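PDB 4OQJ: PKS from Streptomyces albus, which probably condenses carrier-protein-bound acyl chains as a ketosynthase of the oxazolomycin polyketide synthase, belonging to the AT-less type I group. Local coordinates for residues A[471-474]-A[475-478]; A[570-573]-A[574-578]; A[598-601]-A[602-606]; A[677-680]-A[681-684]. One frame throughout, in Å; residues are numbered along the deposited sequence.

Contact 1 of 4, residues A[471-474]-A[475-478]; sequences ANTP and AALD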
ATOM      1  N   ALA A 471      -5.123  27.268  20.995  1.00 18.20           N
ATOM      2  CA  ALA A 471      -6.244  26.728  20.251  1.00 20.61           C
ATOM      3  C   ALA A 471      -6.642  27.722  19.169  1.00 20.16           C
ATOM      4  O   ALA A 471      -6.159  28.854  19.147  1.00 19.29           O
ATOM      5  CB  ALA A 471      -7.409  26.432  21.177  1.00 21.52           C
ATOM      6  N   ASN A 472      -7.520  27.288  18.273  1.00 18.18           N
ATOM      7  CA  ASN A 472      -7.890  28.094  17.120  1.00 18.19           C
ATOM      8  C   ASN A 472      -9.100  28.987  17.403  1.00 20.70           C
ATOM      9  O   ASN A 472      -9.471  29.798  16.564  1.00 23.65           O
ATOM     10  CB  ASN A 472      -8.185  27.199  15.916  1.00 15.91           C
ATOM     11  CG  ASN A 472      -8.066  27.941  14.611  1.00 16.35           C
ATOM     12  OD1 ASN A 472      -7.104  28.678  14.391  1.00 19.17           O
ATOM     13  ND2 ASN A 472      -9.042  27.766  13.744  1.00 18.66           N
ATOM     14  N   THR A 473      -9.701  28.815  18.582  1.00 22.39           N
ATOM     15  CA  THR A 473     -10.796  29.661  19.051  1.00 22.84           C
ATOM     16  C   THR A 473     -10.718  29.812  20.571  1.00 21.69           C
ATOM     17  O   THR A 473     -10.159  28.959  21.254  1.00 24.44           O
ATOM     18  CB  THR A 473     -12.202  29.084  18.707  1.00 24.97           C
ATOM     19  OG1 THR A 473     -12.490  27.987  19.576  1.00 25.89           O
ATOM     20  CG2 THR A 473     -12.302  28.645  17.244  1.00 29.74           C
ATOM     21  N   PRO A 474     -11.295  30.897  21.114  1.00 26.15           N
ATOM     22  CA  PRO A 474     -11.351  31.070  22.571  1.00 27.57           C
ATOM     23  C   PRO A 474     -12.052  29.929  23.280  1.00 27.56           C
ATOM     24  O   PRO A 474     -11.617  29.450  24.343  1.00 24.75           O
ATOM     25  CB  PRO A 474     -12.139  32.375  22.730  1.00 30.04           C
ATOM     26  CG  PRO A 474     -11.859  33.127  21.510  1.00 26.91           C
ATOM     27  CD  PRO A 474     -11.751  32.101  20.406  1.00 25.04           C
ATOM     28  N   ALA A 475     -13.152  29.479  22.684  1.00 33.27           N
ATOM     29  CA  ALA A 475     -13.933  28.400  23.265  1.00 30.54           C
ATOM     30  C   ALA A 475     -13.085  27.136  23.361  1.00 29.05           C
ATOM     31  O   ALA A 475     -13.086  26.447  24.393  1.00 28.07           O
ATOM     32  CB  ALA A 475     -15.184  28.153  22.447  1.00 34.32           C
ATOM     33  N   ALA A 476     -12.348  26.835  22.292  1.00 30.44           N
ATOM     34  CA  ALA A 476     -11.467  25.667  22.288  1.00 28.56           C
ATOM     35  C   ALA A 476     -10.367  25.807  23.347  1.00 20.51           C
ATOM     36  O   ALA A 476     -10.022  24.833  24.023  1.00 21.50           O
ATOM     37  CB  ALA A 476     -10.853  25.460  20.893  1.00 25.51           C
ATOM     38  N   LEU A 477      -9.821  27.015  23.485  1.00 21.22           N
ATOM     39  CA  LEU A 477      -8.768  27.277  24.470  1.00 24.48           C
ATOM     40  C   LEU A 477      -9.283  27.033  25.891  1.00 27.48           C
ATOM     41  O   LEU A 477      -8.621  26.367  26.701  1.00 25.07           O
ATOM     42  CB  LEU A 477      -8.243  28.711  24.329  1.00 23.46           C
ATOM     43  CG  LEU A 477      -7.081  29.119  25.240  1.00 23.95           C
ATOM     44  CD1 LEU A 477      -5.838  28.309  24.916  1.00 21.08           C
ATOM     45  CD2 LEU A 477      -6.806  30.613  25.112  1.00 26.52           C
ATOM     46  N   ASP A 478     -10.477  27.537  26.188  1.00 30.12           N
ATOM     47  CA  ASP A 478     -11.085  27.290  27.499  1.00 31.28           C
ATOM     48  C   ASP A 478     -11.307  25.801  27.754  1.00 31.89           C
ATOM     49  O   ASP A 478     -10.980  25.303  28.841  1.00 31.59           O
ATOM     50  CB  ASP A 478     -12.404  28.054  27.634  1.00 32.50           C
ATOM     51  CG  ASP A 478     -12.197  29.550  27.843  1.00 39.62           C
ATOM     52  OD1 ASP A 478     -11.083  29.954  28.252  1.00 40.93           O
ATOM     53  OD2 ASP A 478     -13.146  30.327  27.594  1.00 39.69           O
TER
HETATM   54  O   HOH W   1     -10.445  31.684  26.116  1.00 45.08           O
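A first torsion of 75° tucks OG1 of Thr473 between its own backbone N and carbonyl carbon, and from there the hydroxyl faces the first turn of the following helix, within reach of the Ala476 amide. Ala476 N donates to Thr473 OG1 over 3.0 Å in a fairly straight bond (161°), while the CB of Ala476 lies against the same oxygen at 3.3 Å. The main chain of Thr473 is used as well: its carbonyl O accepts from Leu477 N. One residue on, Pro474 O takes Asp478 N at 2.9 Å. A water adds a second grip on that carbonyl, giving one hydrogen to Pro474 O and the other to Asp478 OD1 at 2.8 Å, so the carboxylate is tied back to the first turn; its stronger partner is Arg514, with which OD1 forms a salt bridge. On the buried side the methyl of Ala471, the last residue of strand 465-471, packs on Ala476 CB at 3.6 Å and also meets Leu477 CB, closing the turn between strand and helix. Tyr697 lies against both Ala471 and Ala476, and Leu477 touches Arg514 on strand 512-518. Thr473 followed by a proline in the first turn, where no amide hydrogen is needed, forms a classical threonine N-cap, starting helix 474-490 after a two-residue link from strand 465-471.

Contact 2 of 4, residues A[570-573]-A[574-578]; sequences FREH and FDRCA
Phe570 O receives Phe574 N over 2.8 Å, one of the i to i+4 bonds of a helix that brings the two phenylalanines to the same face. Both side chains leave the backbone in the same sense, CG opposite N (chi1 176° for Phe570 and -168° for Phe574), and therefore run side by side. Their ring planes are 29° apart, but the rings are slid so far, with centroids separated by 5.4 Å, that they barely overlap. Phe570 CZ meets Phe574 CD2 at 3.5 Å, and Phe574 CB sits over one face of the Phe570 ring. The outward side of the helix is polar. Glu572 and Arg576, again four residues apart, form a long salt bridge, OE2 to NE 3.8 Å, in which the carboxylate stands almost perpendicular to the guanidinium plane; Glu572 CG lies at the guanidinium edge, also 3.8 Å from NE. Arg571 turns elsewhere, its NH2 donating to Tyr564 O. Cys577 N closes another turn on His573 O at 2.9 Å. Phe570 packs on Ala603 and Thr604 of helix 594-610 and Phe574 on Ala599 of the same helix, Phe574 also on Leu588 and Leu589. Aromatic rings inward and a long i to i+4 salt bridge outward mark an amphipathic helix, packed between helices 557-566, 585-590 and 594-610.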
ATOM      1  N   PHE A 570      21.419  32.485  30.697  1.00 24.14           N
ATOM      2  CA  PHE A 570      21.624  33.775  31.343  1.00 23.72           C
ATOM      3  C   PHE A 570      23.081  33.916  31.732  1.00 25.09           C
ATOM      4  O   PHE A 570      23.717  34.931  31.452  1.00 24.33           O
ATOM      5  CB  PHE A 570      20.730  33.918  32.580  1.00 22.31           C
ATOM      6  CG  PHE A 570      20.960  35.189  33.356  1.00 22.86           C
ATOM      7  CD1 PHE A 570      20.285  36.353  33.018  1.00 21.16           C
ATOM      8  CD2 PHE A 570      21.847  35.220  34.421  1.00 25.77           C
ATOM      9  CE1 PHE A 570      20.490  37.518  33.724  1.00 21.97           C
ATOM     10  CE2 PHE A 570      22.059  36.387  35.135  1.00 30.61           C
ATOM     11  CZ  PHE A 570      21.376  37.539  34.789  1.00 25.08           C
ATOM     12  N   ARG A 571      23.596  32.878  32.383  1.00 30.69           N
ATOM     13  CA  ARG A 571      24.963  32.862  32.896  1.00 30.53           C
ATOM     14  C   ARG A 571      25.955  33.162  31.779  1.00 29.09           C
ATOM     15  O   ARG A 571      26.867  33.972  31.958  1.00 31.63           O
ATOM     16  CB  ARG A 571      25.257  31.502  33.547  1.00 32.41           C
ATOM     17  CG  ARG A 571      26.471  31.479  34.434  1.00 35.51           C
ATOM     18  CD  ARG A 571      26.513  30.248  35.335  1.00 40.10           C
ATOM     19  NE  ARG A 571      26.276  28.995  34.613  1.00 41.43           N
ATOM     20  CZ  ARG A 571      25.213  28.201  34.766  1.00 35.03           C
ATOM     21  NH1 ARG A 571      25.130  27.085  34.062  1.00 33.57           N
ATOM     22  NH2 ARG A 571      24.239  28.494  35.625  1.00 33.37           N
ATOM     23  N   GLU A 572      25.753  32.535  30.619  1.00 30.82           N
ATOM     24  CA  GLU A 572      26.602  32.779  29.450  1.00 33.55           C
ATOM     25  C   GLU A 572      26.652  34.259  29.084  1.00 33.35           C
ATOM     26  O   GLU A 572      27.724  34.857  29.031  1.00 35.52           O
ATOM     27  CB  GLU A 572      26.116  31.976  28.235  1.00 35.78           C
ATOM     28  CG  GLU A 572      26.903  32.280  26.946  1.00 43.11           C
ATOM     29  CD  GLU A 572      26.262  31.717  25.685  1.00 50.77           C
ATOM     30  OE1 GLU A 572      25.398  30.817  25.787  1.00 48.65           O
ATOM     31  OE2 GLU A 572      26.628  32.190  24.584  1.00 56.10           O
ATOM     32  N   HIS A 573      25.493  34.846  28.811  1.00 30.25           N
ATOM     33  CA  HIS A 573      25.445  36.234  28.350  1.00 29.98           C
ATOM     34  C   HIS A 573      25.811  37.238  29.437  1.00 25.43           C
ATOM     35  O   HIS A 573      26.309  38.328  29.143  1.00 28.41           O
ATOM     36  CB  HIS A 573      24.062  36.546  27.795  1.00 31.87           C
ATOM     37  CG  HIS A 573      23.703  35.705  26.611  1.00 32.22           C
ATOM     38  ND1 HIS A 573      24.341  35.829  25.398  1.00 37.03           N
ATOM     39  CD2 HIS A 573      22.798  34.708  26.464  1.00 29.88           C
ATOM     40  CE1 HIS A 573      23.836  34.950  24.547  1.00 36.23           C
ATOM     41  NE2 HIS A 573      22.900  34.259  25.169  1.00 30.41           N
ATOM     42  N   PHE A 574      25.564  36.891  30.693  1.00 25.51           N
ATOM     43  CA  PHE A 574      25.949  37.786  31.780  1.00 25.70           C
ATOM     44  C   PHE A 574      27.474  37.844  31.885  1.00 24.78           C
ATOM     45  O   PHE A 574      28.047  38.918  32.058  1.00 24.40           O
ATOM     46  CB  PHE A 574      25.333  37.338  33.111  1.00 22.95           C
ATOM     47  CG  PHE A 574      25.459  38.361  34.211  1.00 24.39           C
ATOM     48  CD1 PHE A 574      26.587  38.410  35.001  1.00 26.51           C
ATOM     49  CD2 PHE A 574      24.447  39.279  34.442  1.00 24.70           C
ATOM     50  CE1 PHE A 574      26.704  39.355  36.006  1.00 28.59           C
ATOM     51  CE2 PHE A 574      24.552  40.215  35.431  1.00 24.51           C
ATOM     52  CZ  PHE A 574      25.684  40.258  36.221  1.00 28.09           C
ATOM     53  N   ASP A 575      28.124  36.685  31.799  1.00 27.84           N
ATOM     54  CA  ASP A 575      29.582  36.624  31.834  1.00 30.40           C
ATOM     55  C   ASP A 575      30.171  37.483  30.724  1.00 30.80           C
ATOM     56  O   ASP A 575      31.076  38.286  30.955  1.00 30.17           O
ATOM     57  CB  ASP A 575      30.077  35.182  31.693  1.00 30.01           C
ATOM     58  CG  ASP A 575      29.990  34.396  32.990  1.00 29.62           C
ATOM     59  OD1 ASP A 575      29.784  35.009  34.062  1.00 31.19           O
ATOM     60  OD2 ASP A 575      30.147  33.154  32.939  1.00 30.36           O
ATOM     61  N   ARG A 576      29.639  37.328  29.519  1.00 34.91           N
ATOM     62  CA  ARG A 576      30.165  38.060  28.376  1.00 41.33           C
ATOM     63  C   ARG A 576      29.863  39.551  28.484  1.00 40.60           C
ATOM     64  O   ARG A 576      30.678  40.381  28.084  1.00 39.35           O
ATOM     65  CB  ARG A 576      29.606  37.475  27.080  1.00 43.84           C
ATOM     66  CG  ARG A 576      30.033  36.019  26.866  1.00 54.01           C
ATOM     67  CD  ARG A 576      29.619  35.461  25.508  1.00 63.77           C
ATOM     68  NE  ARG A 576      29.883  34.023  25.423  1.00 72.49           N
ATOM     69  CZ  ARG A 576      31.067  33.482  25.131  1.00 76.39           C
ATOM     70  NH1 ARG A 576      32.128  34.252  24.887  1.00 69.90           N
ATOM     71  NH2 ARG A 576      31.190  32.159  25.082  1.00 80.33           N
ATOM     72  N   CYS A 577      28.710  39.898  29.047  1.00 36.94           N
ATOM     73  CA  CYS A 577      28.374  41.300  29.270  1.00 34.06           C
ATOM     74  C   CYS A 577      29.296  41.933  30.310  1.00 31.91           C
ATOM     75  O   CYS A 577      29.683  43.087  30.177  1.00 32.20           O
ATOM     76  CB  CYS A 577      26.924  41.449  29.722  1.00 30.80           C
ATOM     77  SG  CYS A 577      26.467  43.147  30.093  1.00 32.94           S
ATOM     78  N   ALA A 578      29.643  41.182  31.349  1.00 31.26           N
ATOM     79  CA  ALA A 578      30.539  41.697  32.387  1.00 33.46           C
ATOM     80  C   ALA A 578      31.940  41.930  31.817  1.00 37.36           C
ATOM     81  O   ALA A 578      32.658  42.844  32.243  1.00 39.55           O
ATOM     82  CB  ALA A 578      30.591  40.738  33.568  1.00 35.13           C
TER

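Contact 3 of 4, residues A[598-601]-A[602-606]; sequences FAVQ and YATAR
Phe598 and Tyr602 meet tightly only where the methylene of Tyr602 settles over one face of the Phe598 ring, a CH-pi contact with CB 4.2 Å from the ring centroid. With CG opposite the backbone N in both, the two side chains point the same way. Phe598 CE2 is the nearest ring atom to Tyr602 CB, at 3.9 Å. The rings themselves are a looser pair: their planes are only 20° apart, yet they are slid so that the two barely overlap, their centroids 5.6 Å apart. Leu632 touches both side chains, and Ala629 and Leu633 add to the cover of Phe598. The pair thus belongs to the interface of helix 594-610 with helix 627-635, while another side of the same helix faces helix 568-581. A second tight spot is polar: Val600 O is gripped twice by Thr604, by N at 3.1 Å and by OG1 at 2.9 Å, the two donors coming from opposite faces of the carbonyl plane. A first torsion of -61° places OG1 beside the backbone N, so this buried hydroxyl spends its hydrogen on the preceding turn. Gln601, also buried, has its amide fixed at both ends, OE1 by Val551 N and NE2 by Ala597 O. The loose side is the far end of Tyr602: whereas its CB is held over Phe598, its ring leads away from 598-601 and the residue is partly exposed, with Arg606 CG 3.5 Å above one face of the Tyr602 ring, toward the rim.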
ATOM      1  N   PHE A 598      21.729  47.241  34.306  1.00 28.20           N
ATOM      2  CA  PHE A 598      21.888  47.041  32.871  1.00 28.42           C
ATOM      3  C   PHE A 598      22.256  45.590  32.559  1.00 29.51           C
ATOM      4  O   PHE A 598      21.581  44.933  31.769  1.00 30.28           O
ATOM      5  CB  PHE A 598      22.959  47.968  32.294  1.00 28.36           C
ATOM      6  CG  PHE A 598      23.261  47.687  30.855  1.00 30.82           C
ATOM      7  CD1 PHE A 598      22.453  48.198  29.849  1.00 33.76           C
ATOM      8  CD2 PHE A 598      24.329  46.888  30.505  1.00 28.47           C
ATOM      9  CE1 PHE A 598      22.716  47.918  28.524  1.00 32.51           C
ATOM     10  CE2 PHE A 598      24.594  46.611  29.181  1.00 28.38           C
ATOM     11  CZ  PHE A 598      23.785  47.127  28.191  1.00 29.70           C
ATOM     12  N   ALA A 599      23.329  45.104  33.181  1.00 29.15           N
ATOM     13  CA  ALA A 599      23.850  43.758  32.921  1.00 26.50           C
ATOM     14  C   ALA A 599      22.774  42.674  33.026  1.00 23.02           C
ATOM     15  O   ALA A 599      22.622  41.868  32.116  1.00 22.48           O
ATOM     16  CB  ALA A 599      24.988  43.445  33.871  1.00 25.14           C
ATOM     17  N   VAL A 600      22.032  42.661  34.125  1.00 22.62           N
ATOM     18  CA  VAL A 600      20.977  41.674  34.319  1.00 21.90           C
ATOM     19  C   VAL A 600      19.935  41.755  33.208  1.00 22.61           C
ATOM     20  O   VAL A 600      19.497  40.736  32.691  1.00 21.64           O
ATOM     21  CB  VAL A 600      20.275  41.852  35.669  1.00 26.15           C
ATOM     22  CG1 VAL A 600      19.152  40.817  35.844  1.00 26.12           C
ATOM     23  CG2 VAL A 600      21.276  41.710  36.791  1.00 34.11           C
ATOM     24  N   GLN A 601      19.547  42.972  32.834  1.00 23.02           N
ATOM     25  CA  GLN A 601      18.525  43.145  31.811  1.00 23.95           C
ATOM     26  C   GLN A 601      19.057  42.767  30.430  1.00 23.30           C
ATOM     27  O   GLN A 601      18.347  42.131  29.659  1.00 21.13           O
ATOM     28  CB  GLN A 601      18.003  44.587  31.806  1.00 23.17           C
ATOM     29  CG  GLN A 601      17.102  44.912  32.991  1.00 23.58           C
ATOM     30  CD  GLN A 601      16.570  46.340  32.966  1.00 26.04           C
ATOM     31  OE1 GLN A 601      15.464  46.594  32.498  1.00 31.09           O
ATOM     32  NE2 GLN A 601      17.350  47.267  33.491  1.00 25.29           N
ATOM     33  N   TYR A 602      20.297  43.159  30.128  1.00 22.23           N
ATOM     34  CA  TYR A 602      20.914  42.836  28.850  1.00 22.20           C
ATOM     35  C   TYR A 602      21.046  41.329  28.690  1.00 21.42           C
ATOM     36  O   TYR A 602      20.703  40.769  27.646  1.00 21.37           O
ATOM     37  CB  TYR A 602      22.298  43.501  28.713  1.00 23.13           C
ATOM     38  CG  TYR A 602      22.994  43.155  27.413  1.00 24.13           C
ATOM     39  CD1 TYR A 602      22.716  43.854  26.245  1.00 27.67           C
ATOM     40  CD2 TYR A 602      23.925  42.131  27.349  1.00 23.93           C
ATOM     41  CE1 TYR A 602      23.346  43.540  25.050  1.00 31.85           C
ATOM     42  CE2 TYR A 602      24.564  41.814  26.163  1.00 27.25           C
ATOM     43  CZ  TYR A 602      24.266  42.518  25.013  1.00 32.94           C
ATOM     44  OH  TYR A 602      24.898  42.204  23.825  1.00 41.21           O
ATOM     45  N   ALA A 603      21.535  40.668  29.731  1.00 21.02           N
ATOM     46  CA  ALA A 603      21.702  39.221  29.687  1.00 20.32           C
ATOM     47  C   ALA A 603      20.351  38.518  29.512  1.00 19.54           C
ATOM     48  O   ALA A 603      20.259  37.525  28.788  1.00 19.66           O
ATOM     49  CB  ALA A 603      22.392  38.742  30.933  1.00 20.39           C
ATOM     50  N   THR A 604      19.309  39.021  30.173  1.00 19.57           N
ATOM     51  CA  THR A 604      17.970  38.437  30.023  1.00 19.25           C
ATOM     52  C   THR A 604      17.500  38.589  28.566  1.00 19.04           C
ATOM     53  O   THR A 604      17.003  37.637  27.961  1.00 18.39           O
ATOM     54  CB  THR A 604      16.939  39.094  30.980  1.00 19.85           C
ATOM     55  OG1 THR A 604      17.332  38.888  32.342  1.00 22.61           O
ATOM     56  CG2 THR A 604      15.555  38.505  30.777  1.00 20.93           C
ATOM     57  N   ALA A 605      17.687  39.780  27.999  1.00 21.68           N
ATOM     58  CA  ALA A 605      17.298  40.042  26.613  1.00 21.99           C
ATOM     59  C   ALA A 605      18.015  39.116  25.634  1.00 22.18           C
ATOM     60  O   ALA A 605      17.396  38.585  24.713  1.00 23.77           O
ATOM     61  CB  ALA A 605      17.562  41.492  26.244  1.00 21.90           C
ATOM     62  N   ARG A 606      19.313  38.915  25.828  1.00 21.83           N
ATOM     63  CA  ARG A 606      20.062  38.016  24.953  1.00 23.75           C
ATOM     64  C   ARG A 606      19.610  36.556  25.120  1.00 21.62           C
ATOM     65  O   ARG A 606      19.596  35.792  24.158  1.00 19.20           O
ATOM     66  CB  ARG A 606      21.563  38.129  25.220  1.00 24.48           C
ATOM     67  CG  ARG A 606      22.169  39.507  24.945  1.00 30.00           C
ATOM     68  CD  ARG A 606      21.713  40.105  23.620  1.00 36.04           C
ATOM     69  NE  ARG A 606      22.145  39.315  22.469  1.00 45.73           N
ATOM     70  CZ  ARG A 606      21.483  39.227  21.315  1.00 52.10           C
ATOM     71  NH1 ARG A 606      20.326  39.858  21.133  1.00 51.49           N
ATOM     72  NH2 ARG A 606      21.979  38.486  20.337  1.00 55.71           N
TER

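Contact 4 of 4, residues A[677-680]-A[681-684]; sequences TVDW and TVFH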
ATOM      1  N   THR A 677       7.820  35.017  19.037  1.00 23.23           N
ATOM      2  CA  THR A 677       8.342  33.740  18.588  1.00 24.26           C
ATOM      3  C   THR A 677       9.175  33.088  19.696  1.00 27.32           C
ATOM      4  O   THR A 677       9.954  33.759  20.379  1.00 29.49           O
ATOM      5  CB  THR A 677       9.200  33.947  17.336  1.00 27.54           C
ATOM      6  OG1 THR A 677      10.184  34.963  17.594  1.00 32.08           O
ATOM      7  CG2 THR A 677       8.342  34.426  16.185  1.00 28.18           C
ATOM      8  N   VAL A 678       9.002  31.786  19.883  1.00 23.92           N
ATOM      9  CA  VAL A 678       9.878  31.011  20.755  1.00 20.24           C
ATOM     10  C   VAL A 678      10.249  29.720  20.044  1.00 18.49           C
ATOM     11  O   VAL A 678       9.397  29.049  19.479  1.00 19.35           O
ATOM     12  CB  VAL A 678       9.228  30.667  22.109  1.00 22.38           C
ATOM     13  CG1 VAL A 678      10.158  29.783  22.942  1.00 22.64           C
ATOM     14  CG2 VAL A 678       8.872  31.919  22.870  1.00 22.42           C
ATOM     15  N   ASP A 679      11.525  29.378  20.071  1.00 17.69           N
ATOM     16  CA  ASP A 679      11.954  28.111  19.531  1.00 17.70           C
ATOM     17  C   ASP A 679      12.022  27.140  20.690  1.00 17.14           C
ATOM     18  O   ASP A 679      13.013  27.085  21.410  1.00 17.75           O
ATOM     19  CB  ASP A 679      13.301  28.228  18.823  1.00 23.77           C
ATOM     20  CG  ASP A 679      13.677  26.950  18.093  1.00 31.00           C
ATOM     21  OD1 ASP A 679      13.195  25.864  18.495  1.00 28.34           O
ATOM     22  OD2 ASP A 679      14.450  27.033  17.118  1.00 32.07           O
ATOM     23  N   TRP A 680      10.954  26.375  20.865  1.00 17.20           N
ATOM     24  CA  TRP A 680      10.842  25.505  22.027  1.00 16.69           C
ATOM     25  C   TRP A 680      11.848  24.362  21.987  1.00 17.36           C
ATOM     26  O   TRP A 680      12.199  23.816  23.027  1.00 19.83           O
ATOM     27  CB  TRP A 680       9.425  24.968  22.133  1.00 18.98           C
ATOM     28  CG  TRP A 680       8.465  26.030  22.475  1.00 19.77           C
ATOM     29  CD1 TRP A 680       7.506  26.547  21.668  1.00 20.26           C
ATOM     30  CD2 TRP A 680       8.370  26.735  23.725  1.00 21.27           C
ATOM     31  NE1 TRP A 680       6.805  27.522  22.336  1.00 21.35           N
ATOM     32  CE2 TRP A 680       7.320  27.660  23.602  1.00 22.44           C
ATOM     33  CE3 TRP A 680       9.074  26.672  24.936  1.00 23.38           C
ATOM     34  CZ2 TRP A 680       6.954  28.527  24.638  1.00 22.98           C
ATOM     35  CZ3 TRP A 680       8.706  27.528  25.971  1.00 22.24           C
ATOM     36  CH2 TRP A 680       7.659  28.444  25.811  1.00 21.47           C
ATOM     37  N   THR A 681      12.329  24.014  20.796  1.00 21.19           N
ATOM     38  CA  THR A 681      13.367  22.996  20.685  1.00 22.33           C
ATOM     39  C   THR A 681      14.650  23.497  21.313  1.00 24.62           C
ATOM     40  O   THR A 681      15.286  22.789  22.106  1.00 29.85           O
ATOM     41  CB  THR A 681      13.623  22.586  19.223  1.00 25.26           C
ATOM     42  OG1 THR A 681      12.448  21.960  18.715  1.00 23.04           O
ATOM     43  CG2 THR A 681      14.778  21.598  19.128  1.00 27.96           C
ATOM     44  N   VAL A 682      15.028  24.728  20.989  1.00 24.01           N
ATOM     45  CA  VAL A 682      16.213  25.313  21.608  1.00 24.65           C
ATOM     46  C   VAL A 682      15.979  25.512  23.106  1.00 21.86           C
ATOM     47  O   VAL A 682      16.868  25.281  23.929  1.00 22.44           O
ATOM     48  CB  VAL A 682      16.594  26.663  20.963  1.00 31.69           C
ATOM     49  CG1 VAL A 682      17.810  27.264  21.667  1.00 30.76           C
ATOM     50  CG2 VAL A 682      16.889  26.476  19.483  1.00 40.45           C
ATOM     51  N   PHE A 683      14.781  25.951  23.464  1.00 21.84           N
ATOM     52  CA  PHE A 683      14.468  26.197  24.863  1.00 21.47           C
ATOM     53  C   PHE A 683      14.678  24.957  25.743  1.00 25.35           C
ATOM     54  O   PHE A 683      15.151  25.073  26.876  1.00 23.69           O
ATOM     55  CB  PHE A 683      13.029  26.673  24.994  1.00 16.66           C
ATOM     56  CG  PHE A 683      12.659  27.083  26.378  1.00 20.96           C
ATOM     57  CD1 PHE A 683      13.133  28.276  26.907  1.00 22.78           C
ATOM     58  CD2 PHE A 683      11.841  26.284  27.151  1.00 23.91           C
ATOM     59  CE1 PHE A 683      12.793  28.663  28.185  1.00 21.43           C
ATOM     60  CE2 PHE A 683      11.493  26.670  28.441  1.00 26.36           C
ATOM     61  CZ  PHE A 683      11.969  27.861  28.951  1.00 24.40           C
ATOM     62  N   HIS A 684      14.315  23.783  25.221  1.00 26.54           N
ATOM     63  CA  HIS A 684      14.397  22.523  25.980  1.00 28.66           C
ATOM     64  C   HIS A 684      15.669  21.703  25.699  1.00 34.12           C
ATOM     65  O   HIS A 684      15.825  20.605  26.234  1.00 36.82           O
ATOM     66  CB  HIS A 684      13.154  21.670  25.693  1.00 25.52           C
ATOM     67  CG  HIS A 684      11.909  22.198  26.331  1.00 22.70           C
ATOM     68  ND1 HIS A 684      11.682  22.131  27.692  1.00 27.89           N
ATOM     69  CD2 HIS A 684      10.835  22.836  25.808  1.00 19.71           C
ATOM     70  CE1 HIS A 684      10.519  22.688  27.973  1.00 30.76           C
ATOM     71  NE2 HIS A 684       9.986  23.130  26.846  1.00 25.85           N
TER
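An aspartate N-cap opens the short helix 680-684, and an offset edge-to-face pair, Trp680 on Phe683, packs beside it. Asp679 OD1 faces the first turn: Val682 N donates to it over 3.3 Å at 163°, approaching from above the carboxylate plane, and Thr681 N adds a weak bond at 3.1 Å. A first torsion of -172°, with CG opposite the backbone N, puts the carboxylate there. Its other oxygen, OD2, lies 3.4 Å from Val682 CG2, whose side chain crosses that of Asp679 at about a right angle. The main-chain carbonyl of Asp679 takes Phe683 N at 2.9 Å, and Trp680 O takes His684 N. Trp680 and Phe683 run side by side, but their planes are 86° apart, and the six-membered ring turns its edge, offset, to the face of Phe683, with CE3 and CZ3 each 3.6 Å from Phe683 CD2. His684 CD2 comes to 3.2 Å from Trp680 O, at the imidazole edge, while the polar end is taken by Glu687 through ND1. Trp680 also meets Trp672 edge to face, and Phe683 meets Trp611 likewise. Through these side chains the turn joins Ile668 of helix 660-673, which both touch, to Ala504 and Leu505 of helix 496-505 and to Leu466 and Val468 of strand 465-471, all of which pack on Trp680.

Contacts 2 and 3 belong together: their centres lie 8 Å apart, and helix 568-581 packs on helix 594-610, among other places where His573 CG meets Arg606 CB at 3.5 Å. Contact 3 is the mostly buried partner; contact 2 also carries a charged outer side. Both set two aromatic rings along one helical turn, nearly parallel but slid apart, whereas the ring pair of contact 4 is edge-to-face. Contacts 1 and 4 are partly buried helix starts, about 12 Å apart at their nearest atoms: contact 1 continues from the end of strand 465-471, and contact 4 packs on it through Trp680. A threonine hydroxyl caps one, an aspartate carboxylate the other.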